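Local structure of [PSI+] inducibility protein 3 (Saccharomyces cerevisiae, 1ZX6) at residues V5-Q10 / L19-G24; P23-Q28 / G40-R45; E31-E36 / T46-A51. The protein promotes, when overproduced, de novo induction of the [PSI+] prion form of SUP35 and is implicated in prion maintenance during heat stress. All blocks are in the same frame, centred on the assembly; numbering follows the deposited sequence.

Contact 1 of 3, residues V5-Q10 / L19-G24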
loop_
_atom_site.group_PDB
_atom_site.type_symbol
_atom_site.label_atom_id
_atom_site.label_comp_id
_atom_site.label_asym_id
_atom_site.label_seq_id
_atom_site.Cartn_x
_atom_site.Cartn_y
_atom_site.Cartn_z
ATOM N N VAL A 5 -6.194 4.438 -1.785
ATOM C CA VAL A 5 -6.363 4.027 -0.404
ATOM C C VAL A 5 -5.428 4.874 0.461
ATOM O O VAL A 5 -4.467 5.456 -0.046
ATOM C CB VAL A 5 -6.078 2.491 -0.227
ATOM C CG1 VAL A 5 -7.116 1.658 -1.045
ATOM C CG2 VAL A 5 -4.677 2.111 -0.630
ATOM N N GLU A 6 -5.692 4.905 1.755
ATOM C CA GLU A 6 -4.851 5.691 2.681
ATOM C C GLU A 6 -4.286 4.760 3.752
ATOM O O GLU A 6 -5.038 4.028 4.399
ATOM C CB GLU A 6 -5.655 6.821 3.336
ATOM C CG GLU A 6 -4.818 7.669 4.300
ATOM C CD GLU A 6 -5.601 8.806 4.972
ATOM O OE1 GLU A 6 -6.811 8.967 4.715
ATOM O OE2 GLU A 6 -4.979 9.551 5.748
ATOM N N ALA A 7 -2.972 4.847 3.986
ATOM C CA ALA A 7 -2.307 4.065 5.049
ATOM C C ALA A 7 -2.653 4.585 6.434
ATOM O O ALA A 7 -2.656 5.813 6.687
ATOM C CB ALA A 7 -0.779 4.074 4.857
ATOM N N LEU A 8 -3.004 3.650 7.317
ATOM C CA LEU A 8 -3.405 3.955 8.690
ATOM C C LEU A 8 -2.303 3.617 9.668
ATOM O O LEU A 8 -2.303 4.113 10.796
ATOM C CB LEU A 8 -4.632 3.144 9.081
ATOM C CG LEU A 8 -6.020 3.608 8.682
ATOM C CD1 LEU A 8 -7.038 2.535 9.055
ATOM C CD2 LEU A 8 -6.360 4.923 9.347
ATOM N N TYR A 9 -1.403 2.740 9.238
ATOM C CA TYR A 9 -0.331 2.194 10.086
ATOM C C TYR A 9 0.969 2.134 9.264
ATOM O O TYR A 9 0.936 2.053 8.023
ATOM C CB TYR A 9 -0.679 0.774 10.557
ATOM C CG TYR A 9 -2.073 0.605 11.108
ATOM C CD1 TYR A 9 -2.360 0.863 12.434
ATOM C CD2 TYR A 9 -3.100 0.135 10.291
ATOM C CE1 TYR A 9 -3.644 0.707 12.935
ATOM C CE2 TYR A 9 -4.388 -0.014 10.780
ATOM C CZ TYR A 9 -4.662 0.281 12.099
ATOM O OH TYR A 9 -5.952 0.142 12.617
ATOM N N GLN A 10 2.094 2.192 9.966
ATOM C CA GLN A 10 3.438 2.180 9.349
ATOM C C GLN A 10 3.803 0.747 8.962
ATOM O O GLN A 10 3.830 -0.138 9.802
ATOM C CB GLN A 10 4.508 2.775 10.278
ATOM C CG GLN A 10 5.893 2.822 9.624
ATOM C CD GLN A 10 6.863 3.758 10.331
ATOM O OE1 GLN A 10 6.477 4.829 10.801
ATOM N NE2 GLN A 10 8.125 3.374 10.372
ATOM N N LEU A 19 6.291 -2.208 -0.837
ATOM C CA LEU A 19 6.025 -0.766 -0.829
ATOM C C LEU A 19 5.845 -0.324 0.626
ATOM O O LEU A 19 4.794 -0.553 1.251
ATOM C CB LEU A 19 4.753 -0.472 -1.631
ATOM C CG LEU A 19 4.273 1.008 -1.689
ATOM C CD1 LEU A 19 5.281 1.866 -2.409
ATOM C CD2 LEU A 19 2.887 1.121 -2.340
ATOM N N GLY A 20 6.862 0.336 1.157
ATOM C CA GLY A 20 6.786 0.882 2.501
ATOM C C GLY A 20 5.694 1.930 2.588
ATOM O O GLY A 20 5.391 2.623 1.591
ATOM N N LEU A 21 5.093 2.049 3.769
ATOM C CA LEU A 21 3.960 2.944 4.000
ATOM C C LEU A 21 4.125 3.703 5.331
ATOM O O LEU A 21 4.557 3.130 6.323
ATOM C CB LEU A 21 2.633 2.159 4.035
ATOM C CG LEU A 21 2.177 1.284 2.870
ATOM C CD1 LEU A 21 0.925 0.502 3.295
ATOM C CD2 LEU A 21 1.913 2.104 1.619
ATOM N N LYS A 22 3.773 4.975 5.346
ATOM C CA LYS A 22 3.728 5.729 6.617
ATOM C C LYS A 22 2.271 6.147 6.760
ATOM O O LYS A 22 1.606 6.386 5.775
ATOM C CB LYS A 22 4.666 6.931 6.614
ATOM C CG LYS A 22 6.151 6.525 6.542
ATOM C CD LYS A 22 7.089 7.487 7.245
ATOM C CE LYS A 22 7.160 7.238 8.742
ATOM N NZ LYS A 22 8.253 8.027 9.394
ATOM N N PRO A 23 1.771 6.246 7.980
ATOM C CA PRO A 23 0.375 6.666 8.103
ATOM C C PRO A 23 0.082 8.002 7.426
ATOM O O PRO A 23 0.863 8.956 7.586
ATOM C CB PRO A 23 0.194 6.793 9.622
ATOM C CG PRO A 23 1.245 5.912 10.206
ATOM C CD PRO A 23 2.410 6.035 9.291
ATOM N N GLY A 24 -1.005 8.052 6.659
ATOM C CA GLY A 24 -1.401 9.234 5.923
ATOM C C GLY A 24 -1.075 9.136 4.443
ATOM O O GLY A 24 -1.610 9.908 3.655
HETATM O O HOH W 1 -3.468 11.950 3.873
#
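The base of the RT loop of this SH3 domain closes here: Ala7, Leu8 and Gln10, at the end of strand 4-7 and the start of the loop, meet Leu21 to Gly24 of the diverging turn on the loop's return leg. Ala7 ends strand 4-7 facing the diverging turn. Ala7 O takes the N-H of Gly24 in a nearly straight bond (2.8 Å, 172° at the hydrogen), and Pro23 CA brings a weak C-H to the same oxygen at 3.5 Å. The methyl of Ala7 points into the turn, its CB 3.4 Å from Lys22 O and 4.0 Å from Leu21 CB. Beyond that, Leu21 continues inward onto Phe49, Val27 and Val54 in the hydrophobic core. On the outer side the Pro23 ring lies along the backbone from Leu8 to Gln10, its CG 3.8 Å from Gln10 N. Gly24 has a positive phi, a conformation suited to glycine, and one water links its carbonyl O with Glu6 OE2, weakly at the carboxylate end. Gln10 has its CG anti to the backbone N (chi1 -178°) and extends beside Lys22, both side chains pointing the same way. The Gln10 amide is held from elsewhere, its NE2 bonded to Asp12 OD1, while Gln10 OE1 touches Lys22 CE at 3.2 Å and keeps 3.9 Å from Lys22 NZ.

Contact 2 of 3, residues P23-Q28 / G40-R45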
loop_
_atom_site.group_PDB
_atom_site.type_symbol
_atom_site.label_atom_id
_atom_site.label_comp_id
_atom_site.label_asym_id
_atom_site.label_seq_id
_atom_site.Cartn_x
_atom_site.Cartn_y
_atom_site.Cartn_z
ATOM N N PRO A 23 1.771 6.246 7.980
ATOM C CA PRO A 23 0.375 6.666 8.103
ATOM C C PRO A 23 0.082 8.002 7.426
ATOM O O PRO A 23 0.863 8.956 7.586
ATOM C CB PRO A 23 0.194 6.793 9.622
ATOM C CG PRO A 23 1.245 5.912 10.206
ATOM C CD PRO A 23 2.410 6.035 9.291
ATOM N N GLY A 24 -1.005 8.052 6.659
ATOM C CA GLY A 24 -1.401 9.234 5.923
ATOM C C GLY A 24 -1.075 9.136 4.443
ATOM O O GLY A 24 -1.610 9.908 3.655
ATOM N N ASP A 25 -0.173 8.221 4.071
ATOM C CA ASP A 25 0.254 8.063 2.672
ATOM C C ASP A 25 -0.952 7.600 1.858
ATOM O O ASP A 25 -1.596 6.634 2.242
ATOM C CB ASP A 25 1.317 6.958 2.506
ATOM C CG ASP A 25 2.726 7.395 2.890
ATOM O OD1 ASP A 25 2.964 8.606 3.077
ATOM O OD2 ASP A 25 3.611 6.483 2.951
ATOM N N LYS A 26 -1.231 8.278 0.736
ATOM C CA LYS A 26 -2.272 7.854 -0.216
ATOM C C LYS A 26 -1.618 7.112 -1.375
ATOM O O LYS A 26 -0.657 7.582 -1.968
ATOM C CB LYS A 26 -3.101 9.059 -0.674
ATOM C CG LYS A 26 -3.873 9.714 0.509
ATOM C CD LYS A 26 -4.562 11.027 0.186
ATOM C CE LYS A 26 -3.589 12.139 -0.069
ATOM N NZ LYS A 26 -2.660 12.446 1.066
ATOM N N VAL A 27 -2.177 5.946 -1.683
ATOM C CA VAL A 27 -1.571 4.950 -2.541
ATOM C C VAL A 27 -2.532 4.681 -3.680
ATOM O O VAL A 27 -3.725 4.471 -3.452
ATOM C CB VAL A 27 -1.337 3.663 -1.768
ATOM C CG1 VAL A 27 -0.636 2.620 -2.601
ATOM C CG2 VAL A 27 -0.554 3.960 -0.495
ATOM N N GLN A 28 -2.022 4.706 -4.902
ATOM C CA GLN A 28 -2.820 4.318 -6.054
ATOM C C GLN A 28 -2.921 2.797 -6.037
ATOM O O GLN A 28 -1.915 2.123 -6.093
ATOM C CB GLN A 28 -2.169 4.786 -7.351
ATOM C CG GLN A 28 -2.989 4.442 -8.568
ATOM C CD GLN A 28 -2.432 5.013 -9.870
ATOM O OE1 GLN A 28 -1.309 5.520 -9.927
ATOM N NE2 GLN A 28 -3.249 4.966 -10.914
ATOM N N GLY A 40 0.451 -1.485 -5.317
ATOM C CA GLY A 40 0.105 -0.074 -5.502
ATOM C C GLY A 40 1.327 0.792 -5.719
ATOM O O GLY A 40 2.443 0.283 -5.760
ATOM N N SER A 41 1.077 2.086 -5.895
ATOM C CA SER A 41 2.135 3.072 -6.078
ATOM C C SER A 41 1.903 4.264 -5.150
ATOM O O SER A 41 0.762 4.657 -4.896
ATOM C CB SER A 41 2.242 3.519 -7.545
ATOM O OG SER A 41 1.103 4.255 -7.939
ATOM N N CYS A 42 2.999 4.821 -4.645
ATOM C CA CYS A 42 2.949 5.963 -3.738
ATOM C C CYS A 42 4.234 6.766 -3.895
ATOM O O CYS A 42 5.313 6.224 -3.744
ATOM C CB CYS A 42 2.842 5.498 -2.279
ATOM S SG CYS A 42 2.715 6.829 -1.096
ATOM N N ASN A 43 4.095 8.049 -4.183
ATOM C CA ASN A 43 5.224 8.951 -4.259
ATOM C C ASN A 43 6.315 8.402 -5.176
ATOM O O ASN A 43 7.503 8.458 -4.842
ATOM C CB ASN A 43 5.780 9.180 -2.851
ATOM C CG ASN A 43 4.763 9.829 -1.912
ATOM O OD1 ASN A 43 3.834 10.513 -2.365
ATOM N ND2 ASN A 43 4.946 9.631 -0.587
ATOM N N GLY A 44 5.909 7.840 -6.316
ATOM C CA GLY A 44 6.865 7.361 -7.306
ATOM C C GLY A 44 7.375 5.936 -7.129
ATOM O O GLY A 44 8.053 5.427 -8.007
ATOM N N ARG A 45 7.054 5.291 -6.007
ATOM C CA ARG A 45 7.472 3.901 -5.735
ATOM C C ARG A 45 6.324 2.925 -6.015
ATOM O O ARG A 45 5.167 3.233 -5.701
ATOM C CB ARG A 45 7.895 3.756 -4.255
ATOM C CG ARG A 45 9.176 4.471 -3.860
ATOM C CD ARG A 45 9.312 4.585 -2.335
ATOM N NE ARG A 45 8.204 5.366 -1.780
ATOM C CZ ARG A 45 7.286 4.929 -0.923
ATOM N NH1 ARG A 45 7.297 3.683 -0.446
ATOM N NH2 ARG A 45 6.330 5.756 -0.546
#
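The carboxylate of Asp25 has the sulfur of Cys42 beside it, Cys42 SG 4.0 Å from Asp25 CG. At the edge of the Arg45 guanidinium, near its plane, lies Asp25 OD2, 4.5 Å from Arg45 NH2 and too far for a salt bridge; the stronger partners are Lys22 N for the carboxylate and Gly20 O for Arg45 NH1. The peptide groups of Gln28 and Ser41 form an antiparallel hydrogen-bonded pair: Gln28 N gives to Ser41 O at 2.8 Å and Ser41 N to Gln28 O at 3.0 Å. On the same face as Gln28, Ser41 OG stands between its backbone N and carbonyl carbon (chi1 68°), which sets it against Gln28 CB at 3.4 Å. Val27 spreads over the strand beside it, CG1 3.4 Å from Ser41 O and CG2 reaching Cys42 CB. A type I' turn from Cys42 to Arg45, closed by backbone bonds in both directions between these two residues, leads on from strand 37-42 to 45-50 as the distal hairpin of the SH3 fold. Strands 26-32 and 37-42 are themselves a hairpin, and 26-32 lies between 37-42 and 4-7 in the sheet; Val27 also packs on Val5, Leu19, Leu21 and Phe49, and Gly40 bonds onward to Gly47 of strand 45-50.

Contact 3 of 3, residues E31-E36 / T46-A51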
loop_
_atom_site.group_PDB
_atom_site.type_symbol
_atom_site.label_atom_id
_atom_site.label_comp_id
_atom_site.label_asym_id
_atom_site.label_seq_id
_atom_site.Cartn_x
_atom_site.Cartn_y
_atom_site.Cartn_z
ATOM N N GLU A 31 -3.665 -3.327 -8.150
ATOM C CA GLU A 31 -4.280 -4.670 -8.194
ATOM C C GLU A 31 -4.520 -5.203 -6.784
ATOM O O GLU A 31 -3.682 -5.033 -5.877
ATOM C CB GLU A 31 -3.355 -5.634 -8.913
ATOM C CG GLU A 31 -3.988 -6.982 -9.269
ATOM C CD GLU A 31 -3.073 -7.862 -10.118
ATOM O OE1 GLU A 31 -1.982 -7.400 -10.531
ATOM O OE2 GLU A 31 -3.428 -9.028 -10.333
ATOM N N LYS A 32 -5.672 -5.837 -6.566
ATOM C CA LYS A 32 -5.869 -6.549 -5.326
ATOM C C LYS A 32 -5.395 -7.978 -5.552
ATOM O O LYS A 32 -6.109 -8.772 -6.162
ATOM C CB LYS A 32 -7.327 -6.488 -4.872
ATOM C CG LYS A 32 -7.811 -5.068 -4.609
ATOM C CD LYS A 32 -9.229 -5.075 -4.074
ATOM C CE LYS A 32 -9.662 -3.726 -3.535
ATOM N NZ LYS A 32 -10.917 -3.828 -2.699
ATOM N N LEU A 33 -4.196 -8.299 -5.095
ATOM C CA LEU A 33 -3.598 -9.634 -5.374
ATOM C C LEU A 33 -4.351 -10.779 -4.660
ATOM O O LEU A 33 -4.503 -11.865 -5.203
ATOM C CB LEU A 33 -2.106 -9.625 -4.989
ATOM C CG LEU A 33 -1.257 -8.580 -5.709
ATOM C CD1 LEU A 33 0.159 -8.552 -5.161
ATOM C CD2 LEU A 33 -1.266 -8.835 -7.202
ATOM N N SER A 34 -4.767 -10.515 -3.418
ATOM C CA SER A 34 -5.547 -11.405 -2.581
ATOM C C SER A 34 -6.181 -10.529 -1.474
ATOM O O SER A 34 -5.944 -9.302 -1.427
ATOM C CB SER A 34 -4.651 -12.472 -1.967
ATOM O OG SER A 34 -3.891 -11.874 -0.906
ATOM N N PRO A 35 -6.987 -11.139 -0.587
ATOM C CA PRO A 35 -7.521 -10.378 0.519
ATOM C C PRO A 35 -6.419 -9.776 1.367
ATOM O O PRO A 35 -6.683 -8.818 2.103
ATOM C CB PRO A 35 -8.287 -11.418 1.336
ATOM C CG PRO A 35 -8.599 -12.543 0.387
ATOM C CD PRO A 35 -7.497 -12.524 -0.624
ATOM N N GLU A 36 -5.219 -10.348 1.296
ATOM C CA GLU A 36 -4.179 -9.982 2.238
ATOM C C GLU A 36 -3.036 -9.122 1.718
ATOM O O GLU A 36 -2.378 -8.474 2.519
ATOM C CB GLU A 36 -3.655 -11.257 2.912
ATOM C CG GLU A 36 -4.742 -11.858 3.870
ATOM C CD GLU A 36 -4.238 -12.976 4.775
ATOM O OE1 GLU A 36 -3.047 -13.361 4.672
ATOM O OE2 GLU A 36 -5.055 -13.486 5.572
ATOM N N THR A 46 6.642 1.735 -6.532
ATOM C CA THR A 46 5.629 0.715 -6.822
ATOM C C THR A 46 6.025 -0.588 -6.098
ATOM O O THR A 46 7.173 -0.987 -6.131
ATOM C CB THR A 46 5.480 0.448 -8.326
ATOM O OG1 THR A 46 5.058 1.649 -8.992
ATOM C CG2 THR A 46 4.467 -0.674 -8.608
ATOM N N GLY A 47 5.071 -1.218 -5.414
ATOM C CA GLY A 47 5.322 -2.502 -4.786
ATOM C C GLY A 47 4.078 -3.048 -4.110
ATOM O O GLY A 47 2.959 -2.547 -4.331
ATOM N N ILE A 48 4.294 -4.030 -3.242
ATOM C CA ILE A 48 3.215 -4.704 -2.571
ATOM C C ILE A 48 3.246 -4.431 -1.073
ATOM O O ILE A 48 4.307 -4.173 -0.482
ATOM C CB ILE A 48 3.183 -6.215 -2.898
ATOM C CG1 ILE A 48 4.388 -6.960 -2.344
ATOM C CG2 ILE A 48 3.079 -6.427 -4.427
ATOM C CD1 ILE A 48 4.238 -8.489 -2.466
ATOM N N PHE A 49 2.070 -4.531 -0.478
ATOM C CA PHE A 49 1.894 -4.202 0.920
ATOM C C PHE A 49 0.678 -4.944 1.442
ATOM O O PHE A 49 -0.209 -5.260 0.653
ATOM C CB PHE A 49 1.746 -2.688 1.121
ATOM C CG PHE A 49 0.583 -2.097 0.410
ATOM C CD1 PHE A 49 -0.660 -1.993 1.042
ATOM C CD2 PHE A 49 0.698 -1.703 -0.900
ATOM C CE1 PHE A 49 -1.774 -1.483 0.376
ATOM C CE2 PHE A 49 -0.388 -1.179 -1.569
ATOM C CZ PHE A 49 -1.637 -1.071 -0.936
ATOM N N PRO A 50 0.620 -5.257 2.754
ATOM C CA PRO A 50 -0.591 -5.936 3.247
ATOM C C PRO A 50 -1.840 -5.041 3.263
ATOM O O PRO A 50 -1.789 -3.896 3.649
ATOM C CB PRO A 50 -0.198 -6.386 4.654
ATOM C CG PRO A 50 1.357 -6.093 4.740
ATOM C CD PRO A 50 1.565 -4.977 3.862
ATOM N N ALA A 51 -2.979 -5.603 2.852
ATOM C CA ALA A 51 -4.213 -4.877 2.712
ATOM C C ALA A 51 -4.738 -4.271 3.999
ATOM O O ALA A 51 -5.359 -3.210 3.954
ATOM C CB ALA A 51 -5.288 -5.810 2.120
#
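Leu33 lays its CD1 methyl against CG2 of Ile48, 3.7 Å away, the two side chains crossing at about a right angle. Ile48 places CG2 anti to its own carbonyl carbon and CG1 between N and C (chi1 67°), which turns the shorter branch to the leucine. Here the n-Src loop of the SH3 domain meets strand 45-50 at Ile48 and, at its far end, the 3-10 turn begun by Ala51. Further along, Glu36 O receives the N-H of Ala51 N at 3.0 Å and 160°, and Pro50 CA adds a C-H contact to Glu36 O at 3.2 Å. The Ala51 methyl, CB, lies 3.3 Å from Pro35 O. Within the loop, Ser34 OG accepts the backbone N-H of Glu36 in an ST turn (OG to N 3.0 Å) and that of Trp37 as well, so one hydroxyl oxygen holds the bend that presents Glu36 O. The Ala51 nitrogen stands above the carbonyl plane of Glu36, 60° out of it and not on a lone pair. One backbone hydrogen bond, with a C-H contact to the same oxygen, and one small apolar pair join loop and strand, so the contact is modest and mixed in character.

How the contacts relate
All three contacts belong to one small SH3 domain and one antiparallel sheet. Contact 1 closes the RT loop first, contact 2 begins on its last residues, Pro23 and Gly24, and contact 3 crosses contact 2 along the chain, since their segments alternate. The centres of contacts 1 and 2 are about 8 Å apart, those of 1 and 3 about 13 Å, and those of 2 and 3 about 12 Å, with contact 3 across the centre of the chain from the other two. Strand 26-32 is used by both later contacts. Leu19 N probably bonds to Ile48 O, so the return leg of the RT loop is tied to strand 45-50, and Leu21 and Phe49 join contacts 1 and 3 through the core.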